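Local coordinates for tumor necrosis factor-inducible gene 6 protein (Homo sapiens, PDB 2PF5) that binds hyaluronan and other matrix components through this Link module and, as the whole protein, transfers heavy chains from inter-alpha-inhibitor to hyaluronan, at residues A[26-31]-A[90-94]; A[40-46]-A[59-63]. All blocks are in the same frame, centred on the assembly; numbering follows the deposited sequence. Where two conformers were deposited one is given.

Interaction 1: A[26-31]-A[90-94]; sequences EGGHLA and AYCYN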
ATOM      1  N   GLU A  26      12.961  -0.053  -5.478  1.00 16.98           N
ATOM      2  CA  GLU A  26      12.962   1.395  -5.662  1.00 19.45           C
ATOM      3  C   GLU A  26      13.670   2.105  -4.518  1.00 19.72           C
ATOM      4  O   GLU A  26      13.687   3.345  -4.473  1.00 20.66           O
ATOM      5  CB  GLU A  26      11.527   1.929  -5.851  1.00 19.19           C
ATOM      6  CG  GLU A  26      10.978   1.520  -7.237  1.00 20.94           C
ATOM      7  CD  GLU A  26       9.630   2.157  -7.621  1.00 22.08           C
ATOM      8  OE1 GLU A  26       9.039   2.898  -6.808  1.00 22.08           O
ATOM      9  OE2 GLU A  26       9.187   1.933  -8.781  1.00 27.47           O
ATOM     10  N   GLY A  27      14.249   1.316  -3.614  1.00 19.48           N
ATOM     11  CA  GLY A  27      15.112   1.831  -2.550  1.00 19.93           C
ATOM     12  C   GLY A  27      14.497   1.893  -1.154  1.00 19.88           C
ATOM     13  O   GLY A  27      15.145   2.367  -0.219  1.00 20.33           O
ATOM     14  N   GLY A  28      13.270   1.404  -1.008  1.00 18.97           N
ATOM     15  CA  GLY A  28      12.540   1.481   0.247  1.00 19.85           C
ATOM     16  C   GLY A  28      12.050   0.147   0.765  1.00 19.76           C
ATOM     17  O   GLY A  28      12.744  -0.883   0.625  1.00 19.46           O
ATOM     18  N   HIS A  29      10.883   0.186   1.408  1.00 19.38           N
ATOM     19  CA  HIS A  29      10.215  -0.973   2.020  1.00 19.58           C
ATOM     20  C   HIS A  29       8.740  -0.718   1.915  1.00 20.46           C
ATOM     21  O   HIS A  29       8.341   0.406   1.576  1.00 21.00           O
ATOM     22  CB  HIS A  29      10.631  -1.132   3.502  1.00 19.53           C
ATOM     23  CG  HIS A  29      12.112  -1.210   3.693  1.00 22.02           C
ATOM     24  ND1 HIS A  29      12.837  -2.366   3.453  1.00 22.76           N
ATOM     25  CD2 HIS A  29      13.017  -0.260   4.032  1.00 20.95           C
ATOM     26  CE1 HIS A  29      14.120  -2.119   3.651  1.00 23.70           C
ATOM     27  NE2 HIS A  29      14.255  -0.847   3.996  1.00 22.65           N
ATOM     28  N   LEU A  30       7.904  -1.727   2.192  1.00 19.36           N
ATOM     29  CA  LEU A  30       6.473  -1.482   2.282  1.00 19.56           C
ATOM     30  C   LEU A  30       6.228  -0.516   3.433  1.00 19.54           C
ATOM     31  O   LEU A  30       6.877  -0.608   4.521  1.00 19.12           O
ATOM     32  CB  LEU A  30       5.692  -2.768   2.539  1.00 20.68           C
ATOM     33  CG  LEU A  30       5.634  -3.720   1.321  1.00 19.16           C
ATOM     34  CD1 LEU A  30       5.226  -5.119   1.844  1.00 21.33           C
ATOM     35  CD2 LEU A  30       4.706  -3.224   0.193  1.00 19.30           C
ATOM     36  N   ALA A  31       5.298   0.393   3.199  1.00 19.22           N
ATOM     37  CA  ALA A  31       4.925   1.364   4.260  1.00 19.13           C
ATOM     38  C   ALA A  31       4.239   0.599   5.398  1.00 19.71           C
ATOM     39  O   ALA A  31       3.488  -0.392   5.166  1.00 21.17           O
ATOM     40  CB  ALA A  31       4.004   2.420   3.680  1.00 18.34           C
ATOM     41  N   ALA A  90       0.681  -1.658  -4.211  1.00 18.82           N
ATOM     42  CA  ALA A  90       1.665  -1.584  -3.139  1.00 18.23           C
ATOM     43  C   ALA A  90       1.712  -0.154  -2.591  1.00 18.01           C
ATOM     44  O   ALA A  90       1.603   0.800  -3.350  1.00 18.47           O
ATOM     45  CB  ALA A  90       3.048  -1.984  -3.654  1.00 17.73           C
ATOM     46  N   TYR A  91       1.876  -0.038  -1.278  1.00 18.05           N
ATOM     47  CA  TYR A  91       2.197   1.236  -0.615  1.00 18.49           C
ATOM     48  C   TYR A  91       3.614   1.145  -0.093  1.00 18.73           C
ATOM     49  O   TYR A  91       3.918   0.303   0.762  1.00 19.44           O
ATOM     50  CB  TYR A  91       1.178   1.588   0.502  1.00 18.01           C
ATOM     51  CG  TYR A  91      -0.081   2.063  -0.131  1.00 19.36           C
ATOM     52  CD1 TYR A  91      -1.164   1.194  -0.276  1.00 18.36           C
ATOM     53  CD2 TYR A  91      -0.170   3.362  -0.691  1.00 18.56           C
ATOM     54  CE1 TYR A  91      -2.339   1.610  -0.916  1.00 20.32           C
ATOM     55  CE2 TYR A  91      -1.329   3.783  -1.347  1.00 18.94           C
ATOM     56  CZ  TYR A  91      -2.416   2.888  -1.448  1.00 19.58           C
ATOM     57  OH  TYR A  91      -3.572   3.260  -2.093  1.00 16.33           O
ATOM     58  N   CYS A  92       4.488   1.978  -0.663  1.00 19.30           N
ATOM     59  CA  CYS A  92       5.897   1.998  -0.328  1.00 19.52           C
ATOM     60  C   CYS A  92       6.256   3.182   0.589  1.00 19.93           C
ATOM     61  O   CYS A  92       5.666   4.266   0.505  1.00 20.40           O
ATOM     62  CB  CYS A  92       6.741   2.155  -1.583  1.00 19.61           C
ATOM     63  SG  CYS A  92       6.586   0.861  -2.833  1.00 23.18           S
ATOM     64  N   TYR A  93       7.281   2.962   1.399  1.00 20.31           N
ATOM     65  CA  TYR A  93       7.915   4.023   2.191  1.00 19.86           C
ATOM     66  C   TYR A  93       9.393   4.169   1.796  1.00 20.49           C
ATOM     67  O   TYR A  93      10.177   3.211   1.888  1.00 18.15           O
ATOM     68  CB  TYR A  93       7.779   3.736   3.682  1.00 19.64           C
ATOM     69  CG  TYR A  93       8.452   4.824   4.511  1.00 18.75           C
ATOM     70  CD1 TYR A  93       8.006   6.153   4.430  1.00 20.85           C
ATOM     71  CD2 TYR A  93       9.513   4.541   5.351  1.00 20.03           C
ATOM     72  CE1 TYR A  93       8.629   7.179   5.164  1.00 18.98           C
ATOM     73  CE2 TYR A  93      10.153   5.579   6.124  1.00 20.79           C
ATOM     74  CZ  TYR A  93       9.665   6.881   6.016  1.00 19.57           C
ATOM     75  OH  TYR A  93      10.251   7.914   6.715  1.00 22.47           O
ATOM     76  N   ASN A  94       9.760   5.361   1.323  1.00 20.70           N
ATOM     77  CA  ASN A  94      11.158   5.673   1.005  1.00 22.73           C
ATOM     78  C   ASN A  94      11.417   7.108   1.478  1.00 24.64           C
ATOM     79  O   ASN A  94      11.112   8.030   0.734  1.00 26.21           O
ATOM     80  CB  ASN A  94      11.386   5.585  -0.503  1.00 22.08           C
ATOM     81  CG  ASN A  94      12.844   5.543  -0.885  1.00 25.20           C
ATOM     82  OD1 ASN A  94      13.688   6.235  -0.304  1.00 26.80           O
ATOM     83  ND2 ASN A  94      13.148   4.767  -1.905  1.00 28.18           N
TER
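Three backbone hydrogen bonds join H29 and A31 to the strand end Y91–Y93 and fix the two strands as antiparallel. H29 and Y93 form the hydrogen-bonded pair: Y93 N reaches H29 O over 2.8 Å with an N-H...O angle of 177°, and H29 N returns a longer bond of 3.1 Å to Y93 O. A31 N then binds Y91 O at 2.8 Å. Between these bonds, L30 and C92 make the non-hydrogen-bonded pair, their CA atoms 4.4 Å apart. Weaker CA-H...O contacts fill in, from C92 CA to H29 O and from G28 CA to Y93 O.

The short strand 29-30 follows helix 16-25, whose end is a Schellman motif with G27 at positive phi, and pairs with strand 89-93 of the Link module, whose fold is akin to that of C-type lectins. C92 SG is joined to C23 SG by a disulfide, which ties strand 89-93 to helix 16-25.

Apolar contacts lie along the pair. A31 CB sits 4.0 Å from Y93 CB and also touches Y91 CB, while L30 turns its chain toward helix 16-25, its CD2 still 3.7 Å from Y91 O.

Beyond the Y93 pair, at G27 and G28, N94 extends its amide over the turn. CG lies anti to the backbone N (chi1 -165°), which carries ND2 to 3.0 Å from E26 O, though at an angle too poor for a hydrogen bond. The carboxylate of E26 is engaged by R5 in a salt bridge and by Y3 OH in a hydrogen bond, both of strand 2-5.

Interaction 2: A[40-46]-A[59-63]; sequences RKIGFHV and YPIVK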
ATOM      1  N   ARG A  40      -1.629  10.096   5.062  1.00 14.78           N
ATOM      2  CA  ARG A  40      -3.031  10.467   4.839  1.00 15.78           C
ATOM      3  C   ARG A  40      -3.424  11.743   5.599  1.00 15.84           C
ATOM      4  O   ARG A  40      -4.179  12.580   5.073  1.00 14.87           O
ATOM      5  CB  ARG A  40      -3.955   9.310   5.253  1.00 16.16           C
ATOM      6  CG  ARG A  40      -5.400   9.473   4.753  1.00 17.64           C
ATOM      7  CD  ARG A  40      -6.321   8.538   5.508  1.00 19.13           C
ATOM      8  NE  ARG A  40      -6.335   8.874   6.934  1.00 19.19           N
ATOM      9  CZ  ARG A  40      -7.051   9.866   7.454  1.00 20.32           C
ATOM     10  NH1 ARG A  40      -7.848  10.605   6.674  1.00 20.61           N
ATOM     11  NH2 ARG A  40      -6.982  10.112   8.755  1.00 18.73           N
ATOM     12  N   LYS A  41      -2.943  11.867   6.844  1.00 15.35           N
ATOM     13  CA  LYS A  41      -3.211  13.080   7.624  0.50 15.41           C
ATOM     14  C   LYS A  41      -2.664  14.348   6.969  1.00 15.75           C
ATOM     15  O   LYS A  41      -3.150  15.454   7.251  1.00 16.32           O
ATOM     16  CB  LYS A  41      -2.677  12.948   9.038  0.50 15.81           C
ATOM     17  CG  LYS A  41      -3.703  12.437  10.029  0.50 16.39           C
ATOM     18  CD  LYS A  41      -3.073  11.376  10.897  0.50 19.79           C
ATOM     19  CE  LYS A  41      -3.772  11.255  12.235  0.50 20.14           C
ATOM     20  NZ  LYS A  41      -3.892   9.820  12.609  0.50 16.25           N
ATOM     21  N   ILE A  42      -1.671  14.203   6.100  1.00 15.63           N
ATOM     22  CA  ILE A  42      -1.146  15.363   5.379  1.00 16.17           C
ATOM     23  C   ILE A  42      -1.427  15.315   3.883  1.00 15.85           C
ATOM     24  O   ILE A  42      -0.701  15.922   3.095  1.00 15.90           O
ATOM     25  CB  ILE A  42       0.342  15.678   5.718  1.00 15.80           C
ATOM     26  CG1 ILE A  42       1.254  14.485   5.474  1.00 17.00           C
ATOM     27  CG2 ILE A  42       0.453  16.164   7.160  1.00 17.11           C
ATOM     28  CD1 ILE A  42       2.689  14.890   5.572  1.00 18.96           C
ATOM     29  N   GLY A  43      -2.508  14.605   3.517  1.00 15.94           N
ATOM     30  CA  GLY A  43      -3.196  14.821   2.233  1.00 15.16           C
ATOM     31  C   GLY A  43      -3.076  13.666   1.236  1.00 15.37           C
ATOM     32  O   GLY A  43      -3.510  13.799   0.097  1.00 14.23           O
ATOM     33  N   PHE A  44      -2.446  12.564   1.642  1.00 15.26           N
ATOM     34  CA  PHE A  44      -2.219  11.427   0.751  1.00 17.03           C
ATOM     35  C   PHE A  44      -3.508  10.619   0.602  1.00 17.44           C
ATOM     36  O   PHE A  44      -3.992  10.038   1.573  1.00 17.77           O
ATOM     37  CB  PHE A  44      -1.127  10.521   1.309  1.00 16.39           C
ATOM     38  CG  PHE A  44      -0.720   9.392   0.386  1.00 17.33           C
ATOM     39  CD1 PHE A  44      -0.232   9.643  -0.899  1.00 20.67           C
ATOM     40  CD2 PHE A  44      -0.763   8.083   0.840  1.00 17.38           C
ATOM     41  CE1 PHE A  44       0.164   8.558  -1.737  1.00 19.51           C
ATOM     42  CE2 PHE A  44      -0.352   7.010   0.027  1.00 17.43           C
ATOM     43  CZ  PHE A  44       0.092   7.245  -1.253  1.00 17.42           C
ATOM     44  N   HIS A  45      -4.044  10.601  -0.617  1.00 18.20           N
ATOM     45  CA  HIS A  45      -5.341   9.985  -0.954  0.50 18.50           C
ATOM     46  C   HIS A  45      -5.125   9.137  -2.216  1.00 19.06           C
ATOM     47  O   HIS A  45      -4.681   9.684  -3.232  1.00 17.90           O
ATOM     48  CB  HIS A  45      -6.347  11.129  -1.228  0.50 18.90           C
ATOM     49  CG  HIS A  45      -7.736  10.687  -1.592  0.50 19.45           C
ATOM     50  ND1 HIS A  45      -8.812  10.844  -0.746  0.50 19.72           N
ATOM     51  CD2 HIS A  45      -8.230  10.131  -2.726  0.50 19.73           C
ATOM     52  CE1 HIS A  45      -9.903  10.388  -1.332  0.50 19.44           C
ATOM     53  NE2 HIS A  45      -9.575   9.943  -2.532  0.50 19.04           N
ATOM     54  N   VAL A  46      -5.431   7.839  -2.162  1.00 19.05           N
ATOM     55  CA  VAL A  46      -5.394   6.988  -3.361  1.00 19.94           C
ATOM     56  C   VAL A  46      -6.543   5.976  -3.237  1.00 20.27           C
ATOM     57  O   VAL A  46      -6.638   5.284  -2.235  1.00 19.35           O
ATOM     58  CB  VAL A  46      -4.064   6.190  -3.508  1.00 20.13           C
ATOM     59  CG1 VAL A  46      -4.059   5.438  -4.831  1.00 21.08           C
ATOM     60  CG2 VAL A  46      -2.824   7.093  -3.420  1.00 20.32           C
ATOM     61  N   TYR A  59      -6.197   1.199   1.949  1.00 19.04           N
ATOM     62  CA  TYR A  59      -5.947   2.397   1.117  1.00 19.24           C
ATOM     63  C   TYR A  59      -6.403   3.648   1.832  1.00 19.04           C
ATOM     64  O   TYR A  59      -7.365   3.597   2.587  1.00 19.47           O
ATOM     65  CB  TYR A  59      -6.623   2.302  -0.256  1.00 19.23           C
ATOM     66  CG  TYR A  59      -8.127   2.122  -0.271  1.00 20.60           C
ATOM     67  CD1 TYR A  59      -8.982   3.223  -0.421  1.00 20.12           C
ATOM     68  CD2 TYR A  59      -8.701   0.846  -0.219  1.00 21.24           C
ATOM     69  CE1 TYR A  59     -10.375   3.065  -0.481  1.00 22.48           C
ATOM     70  CE2 TYR A  59     -10.111   0.680  -0.277  1.00 22.46           C
ATOM     71  CZ  TYR A  59     -10.924   1.788  -0.409  1.00 22.53           C
ATOM     72  OH  TYR A  59     -12.288   1.636  -0.470  1.00 22.87           O
ATOM     73  N   PRO A  60      -5.695   4.775   1.586  1.00 18.65           N
ATOM     74  CA  PRO A  60      -6.010   6.000   2.323  1.00 18.45           C
ATOM     75  C   PRO A  60      -7.075   6.886   1.681  1.00 18.69           C
ATOM     76  O   PRO A  60      -6.967   7.238   0.485  1.00 18.07           O
ATOM     77  CB  PRO A  60      -4.652   6.733   2.372  1.00 18.19           C
ATOM     78  CG  PRO A  60      -3.928   6.322   1.130  1.00 19.01           C
ATOM     79  CD  PRO A  60      -4.491   4.925   0.726  1.00 18.38           C
ATOM     80  N   ILE A  61      -8.083   7.250   2.477  1.00 18.70           N
ATOM     81  CA  ILE A  61      -9.078   8.245   2.057  0.50 18.88           C
ATOM     82  C   ILE A  61      -8.946   9.535   2.874  1.00 19.00           C
ATOM     83  O   ILE A  61      -8.956   9.516   4.102  1.00 18.18           O
ATOM     84  CB  ILE A  61     -10.531   7.678   2.116  0.50 18.74           C
ATOM     85  CG1 ILE A  61     -10.648   6.422   1.232  0.50 19.14           C
ATOM     86  CG2 ILE A  61     -11.572   8.756   1.724  0.50 18.50           C
ATOM     87  CD1 ILE A  61     -10.229   6.639  -0.241  0.50 19.01           C
ATOM     88  N   VAL A  62      -8.820  10.659   2.169  1.00 20.37           N
ATOM     89  CA  VAL A  62      -8.780  11.986   2.811  1.00 21.89           C
ATOM     90  C   VAL A  62     -10.166  12.633   2.757  1.00 23.89           C
ATOM     91  O   VAL A  62     -10.618  13.230   3.745  1.00 24.21           O
ATOM     92  CB  VAL A  62      -7.697  12.901   2.151  1.00 21.76           C
ATOM     93  CG1 VAL A  62      -7.804  14.373   2.623  1.00 21.96           C
ATOM     94  CG2 VAL A  62      -6.309  12.349   2.414  1.00 21.60           C
ATOM     95  N   LYS A  63     -10.820  12.539   1.598  1.00 26.20           N
ATOM     96  CA  LYS A  63     -12.174  13.069   1.408  1.00 28.93           C
ATOM     97  C   LYS A  63     -13.118  12.002   0.852  1.00 29.81           C
ATOM     98  O   LYS A  63     -12.826  11.384  -0.176  1.00 30.27           O
ATOM     99  CB  LYS A  63     -12.173  14.299   0.492  1.00 29.75           C
ATOM    100  CG  LYS A  63     -12.225  15.655   1.223  1.00 31.99           C
ATOM    101  CD  LYS A  63     -10.842  16.034   1.768  1.00 34.88           C
ATOM    102  CE  LYS A  63     -10.847  17.310   2.606  1.00 33.44           C
ATOM    103  NZ  LYS A  63      -9.790  17.208   3.676  1.00 34.82           N
TER
HETATM  104  O   HOH W   1      -8.606  13.322   6.149  1.00 35.92           O
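R40 NH1 donates to I61 O at 3.0 Å; I61 O lies at the edge of the guanidinium, 22° out of its plane. The bend at chi3 (63°) brings the group back over the strand end, after the aliphatic part of the chain has run alongside P60, CG to CB 3.7 Å. A water takes a weak bond from NH1 and donates to V62 O, and NH2 is held by a salt bridge to E37, which also pairs with K41.

H45 and I61 were each modelled in two conformers; in the one given, V62 N donates to H45 ND1 over 2.9 Å at a nearly straight 168°, tilted from the ring plane. ND1 is the acceptor and so carries no proton in this bond. With CG anti to its backbone N, the ring lies across I61, whose CD1 makes an off-centre CH-pi contact.

The segment 40-46 leaves helix 33-41 of the Link module through a Schellman motif, G43 at positive phi with G43 N bonded to R40 O and F44 N to A39 O, and then runs beside the end of strand 56-61. Here V46 N binds P60 O at 3.1 Å, in the carbonyl plane, and H45 CA adds a CA-H...O contact to the same oxygen.

F44 O, by contrast, is buried without a polar partner; V62 CG2 and P60 CB pack against it, at 3.4 Å and 3.5 Å. The F44 ring meets P60 CG obliquely through CD2, at 3.6 Å.

In the fold
The two contacts lie about 17 Å apart between centres, yet they touch through Y91. This residue belongs to the paired strand of interaction 1, and its side chain reaches into interaction 2: Y91 OH is 3.3 Å from V46 CB and 3.4 Å from P60 CD, while Y91 CE2 packs 3.6 Å from F44 CE2. The hydroxyl itself bonds to A48 O. Along the chain, interaction 2 is nested within the loop that interaction 1 closes, strand 29-30 leading on to helix 33-41, and both contacts reach the same mixed sheet. No hyaluronan is bound among the residues described, so neither contact can be placed at its site from this geometry.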